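11S globulin subunit beta (Cucurbita maxima, PDB 2E9Q) serves as a seed storage protein, a nutrient reservoir built as a hexamer of two-cupin subunits each matured from a single precursor. Local coordinates at residues Ala45-Trp51 with Met65-Arg71; Glu105-Asp110 with Phe121-Lys127; Thr340-Val346 with Ile397-Asn402. One frame throughout, in Å; residues are numbered along the deposited sequence. Where two conformers were deposited one is given.

Interaction 1 of 3, residues Ala45-Trp51 with Met65-Arg71; sequences AGFTEVW and MIRHTIR. Unlike the reference sequence in segment 45-51: G46 (reference Ile).
The W51 indole overlaps the M65 side chain, with M65 CG lying 3.8 Å from the centroid of the W51 six-membered ring, a CH-pi contact over the face. M65 runs beside the indole and, in the conformer given, SD stands above the same ring at 5.4 Å from its centroid, a long Met-aromatic contact. W51 CZ3 meets R67 CB at 3.7 Å near the ring's plane, while CH2 sits over the centre of the R67 guanidinium, the two planes turned 59° apart. That guanidinium is gripped from several sides. R67 NE gives E49 OE1 a 2.9 Å salt bridge, meeting the oxygen from above the carboxylate plane, and NH1 adds weak bonds to both carboxylate oxygens. R67 NH2 goes to the hydroxyl of Y348, and E49 OE2 has a second partner in R40. The R67 chain bends at chi3 (56°), which brings the guanidinium edge alongside the E49 carboxylate. A leucine in its place would probably leave E49 with R40 but without this second mate, and the Y348 hydroxyl without the R67 N-H. Further along, F47 is covered on one face by T69, whose CB stands 3.7 Å from the F47 ring centroid. A water within 2.8 Å of T69 OG1 also lies near E49 OE1. The backbones themselves pair in antiparallel register, E49 N to R67 O at 2.9 Å and F47 N to T69 O at 2.9 Å among the bonds. Strands 46-50 and 63-70 are thus neighbours in the large antiparallel sheet of the N-terminal cupin beta-barrel.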
loop_
_atom_site.group_PDB
_atom_site.type_symbol
_atom_site.label_atom_id
_atom_site.label_comp_id
_atom_site.label_asym_id
_atom_site.label_seq_id
_atom_site.Cartn_x
_atom_site.Cartn_y
_atom_site.Cartn_z
ATOM N N ALA A 45 4.928 -32.872 -21.762
ATOM C CA ALA A 45 5.255 -33.707 -20.609
ATOM C C ALA A 45 4.416 -33.504 -19.357
ATOM O O ALA A 45 4.853 -33.825 -18.257
ATOM C CB ALA A 45 6.732 -33.543 -20.268
ATOM N N GLY A 46 3.206 -32.988 -19.519
ATOM C CA GLY A 46 2.351 -32.771 -18.367
ATOM C C GLY A 46 1.209 -31.856 -18.733
ATOM O O GLY A 46 0.886 -31.716 -19.911
ATOM N N PHE A 47 0.600 -31.225 -17.739
ATOM C CA PHE A 47 -0.508 -30.322 -18.010
ATOM C C PHE A 47 -0.724 -29.329 -16.875
ATOM O O PHE A 47 -0.397 -29.597 -15.723
ATOM C CB PHE A 47 -1.793 -31.130 -18.283
ATOM C CG PHE A 47 -2.211 -32.019 -17.148
ATOM C CD1 PHE A 47 -3.024 -31.535 -16.131
ATOM C CD2 PHE A 47 -1.795 -33.345 -17.101
ATOM C CE1 PHE A 47 -3.424 -32.353 -15.079
ATOM C CE2 PHE A 47 -2.183 -34.182 -16.052
ATOM C CZ PHE A 47 -3.003 -33.685 -15.036
ATOM N N THR A 48 -1.291 -28.183 -17.224
ATOM C CA THR A 48 -1.542 -27.106 -16.282
ATOM C C THR A 48 -3.023 -26.792 -16.118
ATOM O O THR A 48 -3.738 -26.574 -17.099
ATOM C CB THR A 48 -0.839 -25.831 -16.757
ATOM O OG1 THR A 48 0.565 -26.086 -16.853
ATOM C CG2 THR A 48 -1.116 -24.664 -15.805
ATOM N N GLU A 49 -3.466 -26.752 -14.870
ATOM C CA GLU A 49 -4.844 -26.448 -14.554
ATOM C C GLU A 49 -4.890 -25.090 -13.842
ATOM O O GLU A 49 -4.022 -24.788 -13.002
ATOM C CB GLU A 49 -5.417 -27.546 -13.662
ATOM C CG GLU A 49 -5.514 -28.911 -14.353
ATOM C CD GLU A 49 -6.003 -29.995 -13.415
ATOM O OE1 GLU A 49 -5.192 -30.511 -12.615
ATOM O OE2 GLU A 49 -7.206 -30.317 -13.464
ATOM N N VAL A 50 -5.894 -24.279 -14.183
ATOM C CA VAL A 50 -6.044 -22.949 -13.595
ATOM C C VAL A 50 -7.431 -22.712 -13.014
ATOM O O VAL A 50 -8.438 -23.068 -13.633
ATOM C CB VAL A 50 -5.758 -21.860 -14.640
ATOM C CG1 VAL A 50 -5.797 -20.497 -13.993
ATOM C CG2 VAL A 50 -4.398 -22.103 -15.285
ATOM N N TRP A 51 -7.486 -22.126 -11.821
ATOM C CA TRP A 51 -8.766 -21.842 -11.192
ATOM C C TRP A 51 -9.325 -20.538 -11.770
ATOM O O TRP A 51 -8.630 -19.829 -12.505
ATOM C CB TRP A 51 -8.626 -21.753 -9.670
ATOM C CG TRP A 51 -8.746 -23.077 -8.967
ATOM C CD1 TRP A 51 -9.791 -23.507 -8.192
ATOM C CD2 TRP A 51 -7.771 -24.130 -8.944
ATOM N NE1 TRP A 51 -9.522 -24.759 -7.680
ATOM C CE2 TRP A 51 -8.290 -25.163 -8.126
ATOM C CE3 TRP A 51 -6.508 -24.299 -9.533
ATOM C CZ2 TRP A 51 -7.584 -26.356 -7.880
ATOM C CZ3 TRP A 51 -5.806 -25.487 -9.289
ATOM C CH2 TRP A 51 -6.350 -26.498 -8.471
ATOM N N MET A 65 -4.849 -19.463 -8.535
ATOM C CA MET A 65 -4.409 -20.805 -8.165
ATOM C C MET A 65 -4.137 -21.587 -9.446
ATOM O O MET A 65 -4.960 -21.611 -10.365
ATOM C CB MET A 65 -5.491 -21.518 -7.351
ATOM C CG MET A 65 -5.033 -22.809 -6.673
ATOM S SD MET A 65 -3.950 -22.509 -5.258
ATOM C CE MET A 65 -5.093 -21.736 -4.140
ATOM N N ILE A 66 -2.975 -22.225 -9.500
ATOM C CA ILE A 66 -2.565 -23.004 -10.653
ATOM C C ILE A 66 -2.003 -24.329 -10.155
ATOM O O ILE A 66 -1.341 -24.377 -9.113
ATOM C CB ILE A 66 -1.475 -22.263 -11.431
ATOM C CG1 ILE A 66 -2.021 -20.920 -11.906
ATOM C CG2 ILE A 66 -0.979 -23.100 -12.596
ATOM C CD1 ILE A 66 -0.994 -20.057 -12.586
ATOM N N ARG A 67 -2.294 -25.409 -10.877
ATOM C CA ARG A 67 -1.778 -26.721 -10.507
ATOM C C ARG A 67 -1.053 -27.298 -11.709
ATOM O O ARG A 67 -1.613 -27.420 -12.804
ATOM C CB ARG A 67 -2.898 -27.664 -10.054
ATOM C CG ARG A 67 -2.416 -29.095 -9.727
ATOM C CD ARG A 67 -3.487 -29.904 -9.002
ATOM N NE ARG A 67 -4.729 -29.947 -9.772
ATOM C CZ ARG A 67 -5.915 -30.292 -9.280
ATOM N NH1 ARG A 67 -6.979 -30.294 -10.074
ATOM N NH2 ARG A 67 -6.050 -30.630 -8.003
ATOM N N HIS A 68 0.214 -27.627 -11.502
ATOM C CA HIS A 68 1.027 -28.191 -12.556
ATOM C C HIS A 68 1.261 -29.665 -12.295
ATOM O O HIS A 68 1.559 -30.076 -11.178
ATOM C CB HIS A 68 2.372 -27.477 -12.626
ATOM C CG HIS A 68 2.318 -26.135 -13.283
ATOM N ND1 HIS A 68 2.929 -25.021 -12.751
ATOM C CD2 HIS A 68 1.787 -25.744 -14.464
ATOM C CE1 HIS A 68 2.781 -24.003 -13.579
ATOM N NE2 HIS A 68 2.091 -24.417 -14.628
ATOM N N THR A 69 1.120 -30.463 -13.339
ATOM C CA THR A 69 1.344 -31.888 -13.225
ATOM C C THR A 69 2.418 -32.194 -14.242
ATOM O O THR A 69 2.171 -32.184 -15.449
ATOM C CB THR A 69 0.068 -32.677 -13.524
ATOM O OG1 THR A 69 -0.869 -32.468 -12.455
ATOM C CG2 THR A 69 0.377 -34.157 -13.638
ATOM N N ILE A 70 3.623 -32.441 -13.746
ATOM C CA ILE A 70 4.751 -32.710 -14.613
ATOM C C ILE A 70 5.125 -34.174 -14.547
ATOM O O ILE A 70 5.400 -34.724 -13.475
ATOM C CB ILE A 70 5.947 -31.827 -14.211
ATOM C CG1 ILE A 70 5.488 -30.364 -14.178
ATOM C CG2 ILE A 70 7.106 -32.005 -15.203
ATOM C CD1 ILE A 70 6.483 -29.429 -13.566
ATOM N N ARG A 71 5.122 -34.813 -15.707
ATOM C CA ARG A 71 5.447 -36.227 -15.771
ATOM C C ARG A 71 6.956 -36.411 -15.736
ATOM O O ARG A 71 7.712 -35.483 -16.041
ATOM C CB ARG A 71 4.903 -36.823 -17.070
ATOM C CG ARG A 71 3.420 -36.595 -17.299
ATOM C CD ARG A 71 3.086 -36.725 -18.778
ATOM N NE ARG A 71 1.705 -36.352 -19.055
ATOM C CZ ARG A 71 1.281 -35.890 -20.222
ATOM N NH1 ARG A 71 2.132 -35.741 -21.225
ATOM N NH2 ARG A 71 0.008 -35.568 -20.382
HETATM O O HOH W 1 -2.241 -30.093 -12.923
HETATM O O HOH W 2 -6.668 -18.441 -10.716
#

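Interaction 2 of 3, residues Glu105-Asp110 with Phe121-Lys127; sequences ETYQTD and FKDQHQK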
loop_
_atom_site.group_PDB
_atom_site.type_symbol
_atom_site.label_atom_id
_atom_site.label_comp_id
_atom_site.label_asym_id
_atom_site.label_seq_id
_atom_site.Cartn_x
_atom_site.Cartn_y
_atom_site.Cartn_z
ATOM N N GLU A 105 24.735 -15.843 -9.010
ATOM C CA GLU A 105 25.308 -17.006 -8.341
ATOM C C GLU A 105 26.002 -17.912 -9.359
ATOM O O GLU A 105 25.358 -18.710 -10.038
ATOM C CB GLU A 105 24.197 -17.783 -7.630
ATOM C CG GLU A 105 22.971 -18.019 -8.513
ATOM C CD GLU A 105 21.912 -18.887 -7.859
ATOM O OE1 GLU A 105 22.215 -20.051 -7.545
ATOM O OE2 GLU A 105 20.776 -18.409 -7.664
ATOM N N THR A 106 27.319 -17.788 -9.454
ATOM C CA THR A 106 28.092 -18.584 -10.398
ATOM C C THR A 106 28.513 -19.940 -9.839
ATOM O O THR A 106 29.010 -20.036 -8.713
ATOM C CB THR A 106 29.357 -17.815 -10.846
ATOM O OG1 THR A 106 28.991 -16.796 -11.789
ATOM C CG2 THR A 106 30.367 -18.760 -11.475
ATOM N N TYR A 107 28.301 -20.980 -10.640
ATOM C CA TYR A 107 28.662 -22.346 -10.281
ATOM C C TYR A 107 29.247 -23.013 -11.524
ATOM O O TYR A 107 28.798 -22.754 -12.642
ATOM C CB TYR A 107 27.442 -23.135 -9.803
ATOM C CG TYR A 107 27.023 -22.848 -8.378
ATOM C CD1 TYR A 107 26.472 -21.616 -8.020
ATOM C CD2 TYR A 107 27.184 -23.812 -7.382
ATOM C CE1 TYR A 107 26.094 -21.350 -6.703
ATOM C CE2 TYR A 107 26.810 -23.560 -6.062
ATOM C CZ TYR A 107 26.268 -22.329 -5.728
ATOM O OH TYR A 107 25.902 -22.079 -4.425
ATOM N N GLN A 108 30.241 -23.875 -11.325
ATOM C CA GLN A 108 30.899 -24.549 -12.442
ATOM C C GLN A 108 30.687 -26.066 -12.396
ATOM O O GLN A 108 31.185 -26.740 -11.497
ATOM C CB GLN A 108 32.403 -24.213 -12.420
ATOM C CG GLN A 108 32.705 -22.706 -12.414
ATOM C CD GLN A 108 34.157 -22.367 -12.048
ATOM O OE1 GLN A 108 34.553 -21.195 -12.050
ATOM N NE2 GLN A 108 34.948 -23.390 -11.727
ATOM N N THR A 109 29.935 -26.596 -13.361
ATOM C CA THR A 109 29.675 -28.036 -13.410
ATOM C C THR A 109 30.912 -28.774 -13.891
ATOM O O THR A 109 31.250 -28.738 -15.080
ATOM C CB THR A 109 28.501 -28.399 -14.354
ATOM O OG1 THR A 109 28.511 -27.532 -15.497
ATOM C CG2 THR A 109 27.174 -28.292 -13.625
ATOM N N ASP A 110 31.568 -29.442 -12.945
ATOM C CA ASP A 110 32.795 -30.205 -13.171
ATOM C C ASP A 110 32.867 -31.019 -14.454
ATOM O O ASP A 110 31.884 -31.160 -15.189
ATOM C CB ASP A 110 33.041 -31.138 -11.984
ATOM C CG ASP A 110 31.937 -31.057 -10.946
ATOM O OD1 ASP A 110 31.897 -30.051 -10.198
ATOM O OD2 ASP A 110 31.107 -31.993 -10.894
ATOM N N PHE A 121 35.303 -29.784 -20.539
ATOM C CA PHE A 121 34.502 -28.572 -20.487
ATOM C C PHE A 121 33.748 -28.441 -19.174
ATOM O O PHE A 121 33.234 -29.419 -18.629
ATOM C CB PHE A 121 33.500 -28.535 -21.639
ATOM C CG PHE A 121 32.506 -27.409 -21.537
ATOM C CD1 PHE A 121 32.932 -26.084 -21.552
ATOM C CD2 PHE A 121 31.148 -27.673 -21.409
ATOM C CE1 PHE A 121 32.020 -25.036 -21.441
ATOM C CE2 PHE A 121 30.230 -26.632 -21.298
ATOM C CZ PHE A 121 30.667 -25.309 -21.313
ATOM N N LYS A 122 33.686 -27.216 -18.672
ATOM C CA LYS A 122 32.985 -26.929 -17.431
ATOM C C LYS A 122 32.005 -25.798 -17.712
ATOM O O LYS A 122 32.402 -24.726 -18.165
ATOM C CB LYS A 122 33.974 -26.502 -16.345
ATOM C CG LYS A 122 34.165 -27.506 -15.215
ATOM C CD LYS A 122 34.805 -26.820 -14.018
ATOM C CE LYS A 122 34.743 -27.685 -12.772
ATOM N NZ LYS A 122 35.157 -26.920 -11.559
ATOM N N ASP A 123 30.727 -26.048 -17.452
ATOM C CA ASP A 123 29.671 -25.063 -17.669
ATOM C C ASP A 123 29.512 -24.186 -16.425
ATOM O O ASP A 123 29.728 -24.635 -15.300
ATOM C CB ASP A 123 28.354 -25.791 -17.967
ATOM C CG ASP A 123 27.178 -24.838 -18.185
ATOM O OD1 ASP A 123 26.042 -25.207 -17.802
ATOM O OD2 ASP A 123 27.384 -23.738 -18.749
ATOM N N GLN A 124 29.147 -22.929 -16.627
ATOM C CA GLN A 124 28.937 -22.020 -15.508
ATOM C C GLN A 124 27.437 -21.725 -15.434
ATOM O O GLN A 124 26.844 -21.337 -16.434
ATOM C CB GLN A 124 29.723 -20.725 -15.731
ATOM C CG GLN A 124 29.788 -19.825 -14.519
ATOM C CD GLN A 124 30.912 -18.803 -14.627
ATOM O OE1 GLN A 124 30.868 -17.896 -15.464
ATOM N NE2 GLN A 124 31.933 -18.955 -13.784
ATOM N N HIS A 125 26.834 -21.904 -14.258
ATOM C CA HIS A 125 25.396 -21.678 -14.102
ATOM C C HIS A 125 24.935 -21.505 -12.651
ATOM O O HIS A 125 25.703 -21.667 -11.705
ATOM C CB HIS A 125 24.638 -22.860 -14.684
ATOM C CG HIS A 125 24.911 -24.132 -13.953
ATOM N ND1 HIS A 125 24.562 -24.313 -12.635
ATOM C CD2 HIS A 125 25.570 -25.253 -14.324
ATOM C CE1 HIS A 125 24.996 -25.489 -12.222
ATOM N NE2 HIS A 125 25.612 -26.080 -13.228
ATOM N N GLN A 126 23.644 -21.218 -12.513
ATOM C CA GLN A 126 22.953 -21.014 -11.238
ATOM C C GLN A 126 22.987 -22.258 -10.371
ATOM O O GLN A 126 23.184 -23.358 -10.863
ATOM C CB GLN A 126 21.482 -20.667 -11.511
ATOM C CG GLN A 126 20.767 -21.776 -12.287
ATOM C CD GLN A 126 19.402 -21.378 -12.845
ATOM O OE1 GLN A 126 18.909 -21.999 -13.785
ATOM N NE2 GLN A 126 18.789 -20.356 -12.265
ATOM N N LYS A 127 22.778 -22.079 -9.074
ATOM C CA LYS A 127 22.746 -23.197 -8.147
ATOM C C LYS A 127 21.589 -24.103 -8.546
ATOM O O LYS A 127 20.547 -23.624 -8.988
ATOM C CB LYS A 127 22.518 -22.693 -6.719
ATOM C CG LYS A 127 22.214 -23.781 -5.704
ATOM C CD LYS A 127 21.752 -23.190 -4.372
ATOM C CE LYS A 127 22.867 -22.433 -3.664
ATOM N NZ LYS A 127 22.396 -21.785 -2.401
#
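A pair of short, weakly bonded antiparallel strands, 107-109 and 123-125, projects from the N-terminal cupin domain, and the two meet here. H125 N donates to Y107 O at 2.7 Å, and T109 N reaches D123 O at 2.8 Å. The T109 hydroxyl adds to the second bond: OG1, placed between the backbone N and the carbonyl carbon (chi1 36°), comes within 3.1 Å of the same D123 O from above the carbonyl plane. One carbonyl oxygen therefore takes two donors from a single residue. Between these pairs, Q108 faces Q124 as a non-hydrogen-bonded pair, their side chains side by side with amide planes 35° apart. At one end Y107 lays its ring alongside K127, which covers one face; K127 CB lies 4.1 Å from the Y107 ring centroid, a CH-pi contact, and the lysine runs on until its CE is 3.1 Å from Y107 OH. At the other end the extended K122 chain passes D110, with K122 CE 3.2 Å from D110 CA.

The strand pair also faces a second subunit. D123 makes a salt bridge to K440 and hydrogen bonds to Y441 and to the backbone of L422 of that subunit, and H125 packs on its M419. Within the chain, E105 pairs with R129 and Q126 with W146, tying the two strands to strands 129-132 and 145-149, while the neighbouring subunit's helices 416-419, 422-429 and 433-441 lie close by.

Interaction 3 of 3, residues Thr340-Val346 with Ile397-Asn402; sequences TVNSHSV and IAFKTN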
loop_
_atom_site.group_PDB
_atom_site.type_symbol
_atom_site.label_atom_id
_atom_site.label_comp_id
_atom_site.label_asym_id
_atom_site.label_seq_id
_atom_site.Cartn_x
_atom_site.Cartn_y
_atom_site.Cartn_z
ATOM N N THR A 340 -8.901 -15.418 10.920
ATOM C CA THR A 340 -7.585 -14.839 10.785
ATOM C C THR A 340 -7.773 -13.347 10.819
ATOM O O THR A 340 -8.516 -12.778 10.020
ATOM C CB THR A 340 -6.923 -15.242 9.479
ATOM O OG1 THR A 340 -6.800 -16.665 9.444
ATOM C CG2 THR A 340 -5.530 -14.604 9.369
ATOM N N VAL A 341 -7.088 -12.706 11.748
ATOM C CA VAL A 341 -7.236 -11.285 11.903
ATOM C C VAL A 341 -6.546 -10.431 10.864
ATOM O O VAL A 341 -6.988 -9.317 10.599
ATOM C CB VAL A 341 -6.779 -10.834 13.321
ATOM C CG1 VAL A 341 -6.400 -12.055 14.171
ATOM C CG2 VAL A 341 -5.625 -9.847 13.229
ATOM N N ASN A 342 -5.487 -10.944 10.253
ATOM C CA ASN A 342 -4.751 -10.121 9.316
ATOM C C ASN A 342 -4.549 -10.624 7.895
ATOM O O ASN A 342 -3.717 -10.075 7.176
ATOM C CB ASN A 342 -3.395 -9.787 9.924
ATOM C CG ASN A 342 -2.542 -11.017 10.124
ATOM O OD1 ASN A 342 -3.060 -12.124 10.282
ATOM N ND2 ASN A 342 -1.230 -10.831 10.132
ATOM N N SER A 343 -5.272 -11.659 7.478
ATOM C CA SER A 343 -5.120 -12.100 6.096
ATOM C C SER A 343 -6.213 -13.030 5.602
ATOM O O SER A 343 -7.038 -13.517 6.378
ATOM C CB SER A 343 -3.766 -12.776 5.879
ATOM O OG SER A 343 -3.767 -14.092 6.381
ATOM N N HIS A 344 -6.219 -13.243 4.291
ATOM C CA HIS A 344 -7.170 -14.145 3.677
ATOM C C HIS A 344 -6.496 -15.495 3.790
ATOM O O HIS A 344 -5.269 -15.577 3.952
ATOM C CB HIS A 344 -7.380 -13.795 2.203
ATOM C CG HIS A 344 -7.900 -12.412 1.986
ATOM N ND1 HIS A 344 -9.161 -12.022 2.385
ATOM C CD2 HIS A 344 -7.325 -11.322 1.425
ATOM C CE1 HIS A 344 -9.339 -10.749 2.080
ATOM N NE2 HIS A 344 -8.241 -10.301 1.496
ATOM N N SER A 345 -7.278 -16.557 3.709
ATOM C CA SER A 345 -6.711 -17.880 3.818
ATOM C C SER A 345 -7.237 -18.707 2.657
ATOM O O SER A 345 -8.423 -19.047 2.610
ATOM C CB SER A 345 -7.098 -18.486 5.170
ATOM O OG SER A 345 -6.521 -19.769 5.349
ATOM N N VAL A 346 -6.355 -19.020 1.717
ATOM C CA VAL A 346 -6.736 -19.787 0.541
ATOM C C VAL A 346 -6.368 -21.264 0.698
ATOM O O VAL A 346 -5.225 -21.676 0.470
ATOM C CB VAL A 346 -6.074 -19.177 -0.709
ATOM C CG1 VAL A 346 -6.633 -19.794 -1.967
ATOM C CG2 VAL A 346 -6.301 -17.670 -0.716
ATOM N N ILE A 397 -3.262 -27.457 2.384
ATOM C CA ILE A 397 -2.249 -26.419 2.402
ATOM C C ILE A 397 -3.035 -25.114 2.237
ATOM O O ILE A 397 -3.779 -24.934 1.258
ATOM C CB ILE A 397 -1.224 -26.569 1.252
ATOM C CG1 ILE A 397 -0.182 -25.467 1.364
ATOM C CG2 ILE A 397 -1.898 -26.506 -0.093
ATOM C CD1 ILE A 397 0.589 -25.504 2.659
ATOM N N ALA A 398 -2.887 -24.224 3.209
ATOM C CA ALA A 398 -3.582 -22.947 3.203
ATOM C C ALA A 398 -2.635 -21.763 3.013
ATOM O O ALA A 398 -1.833 -21.464 3.892
ATOM C CB ALA A 398 -4.346 -22.782 4.501
ATOM N N PHE A 399 -2.745 -21.085 1.877
ATOM C CA PHE A 399 -1.899 -19.932 1.597
ATOM C C PHE A 399 -2.477 -18.668 2.233
ATOM O O PHE A 399 -3.691 -18.441 2.189
ATOM C CB PHE A 399 -1.748 -19.730 0.087
ATOM C CG PHE A 399 -1.270 -20.948 -0.633
ATOM C CD1 PHE A 399 -2.177 -21.865 -1.157
ATOM C CD2 PHE A 399 0.099 -21.194 -0.771
ATOM C CE1 PHE A 399 -1.734 -23.018 -1.818
ATOM C CE2 PHE A 399 0.559 -22.341 -1.425
ATOM C CZ PHE A 399 -0.360 -23.257 -1.952
ATOM N N LYS A 400 -1.593 -17.862 2.818
ATOM C CA LYS A 400 -1.961 -16.623 3.488
ATOM C C LYS A 400 -1.453 -15.418 2.708
ATOM O O LYS A 400 -0.349 -15.441 2.170
ATOM C CB LYS A 400 -1.359 -16.595 4.896
ATOM C CG LYS A 400 -1.597 -17.861 5.708
ATOM C CD LYS A 400 -3.070 -18.102 6.015
ATOM C CE LYS A 400 -3.227 -19.395 6.797
ATOM N NZ LYS A 400 -4.622 -19.670 7.210
ATOM N N THR A 401 -2.262 -14.366 2.656
ATOM C CA THR A 401 -1.895 -13.144 1.955
ATOM C C THR A 401 -1.212 -12.153 2.903
ATOM O O THR A 401 -1.455 -10.948 2.835
ATOM C CB THR A 401 -3.126 -12.466 1.369
ATOM O OG1 THR A 401 -4.053 -12.215 2.425
ATOM C CG2 THR A 401 -3.784 -13.360 0.313
ATOM N N ASN A 402 -0.384 -12.673 3.805
ATOM C CA ASN A 402 0.363 -11.852 4.752
ATOM C C ASN A 402 1.613 -12.665 5.127
ATOM O O ASN A 402 1.589 -13.897 5.059
ATOM C CB ASN A 402 -0.473 -11.579 6.004
ATOM C CG ASN A 402 0.004 -10.356 6.766
ATOM O OD1 ASN A 402 -0.393 -9.232 6.464
ATOM N ND2 ASN A 402 0.869 -10.568 7.750
#
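K400 reaches from strand 393-400 across to S345. Its CB lies 3.8 Å from S343 OG, CD lies 3.9 Å from both S345 OG and H344 O, and CE closes to 3.6 Å from S345 OG. At the tip NZ donates to S345 OG at 2.7 Å. The bend at chi2 (-65°) steers the chain toward the serine, and S345 chi1 of -178° puts OG on the side from which the amine arrives. A weak, long ion pair to E325 is a second partner for the lysine's charge. The magnesium-binding residues K387 and R447 have side chains about 6 Å from that of A398 and about 7 Å from that of K400, respectively.

On the neighbouring residue the polar contact is made to the main chain: H344 N donates to T401 OG1 at 3.0 Å, nearly straight at 167°. That hydroxyl also bonds Q169 of the third subunit, and H344 NE2 goes to the carbonyl oxygen of the same Q169, so the pair meets the subunit interface together. S343 CB packs against N402 CB at 3.5 Å. On the opposite face of the sheet, V346 and F399 form the hydrogen-bonded pair: V346 N donates to F399 O, and F399 N returns to V346 O. V346 O also sits at the edge of the F399 ring. The ring itself lies nearly parallel to that of F160, from the N-terminal cupin. The loop 341-344 leads into strand 345-350, and the segments meet where that strand pairs with 393-400 in the C-terminal cupin barrel.

Interactions 1 and 3 are buried and belong to different cupin domains, each pairing strands of its domain's large antiparallel sheet; interaction 2 is a partly exposed strand pair on the first domain, its centre about 30 and 38 Å from those of the other two. The first and third meet directly: in the conformer given, the end of M65 packs on V346 and F399, where the two sheets adjoin between the domains. Chemistry follows position. Interaction 1 combines aromatic faces with a salt bridge inside one chain; interaction 3 adds hydroxyl and amine bonds to its strand pairing; interaction 2 has few backbone bonds and draws on a neighbouring subunit. Interaction 3 also touches another subunit; interaction 1 touches none.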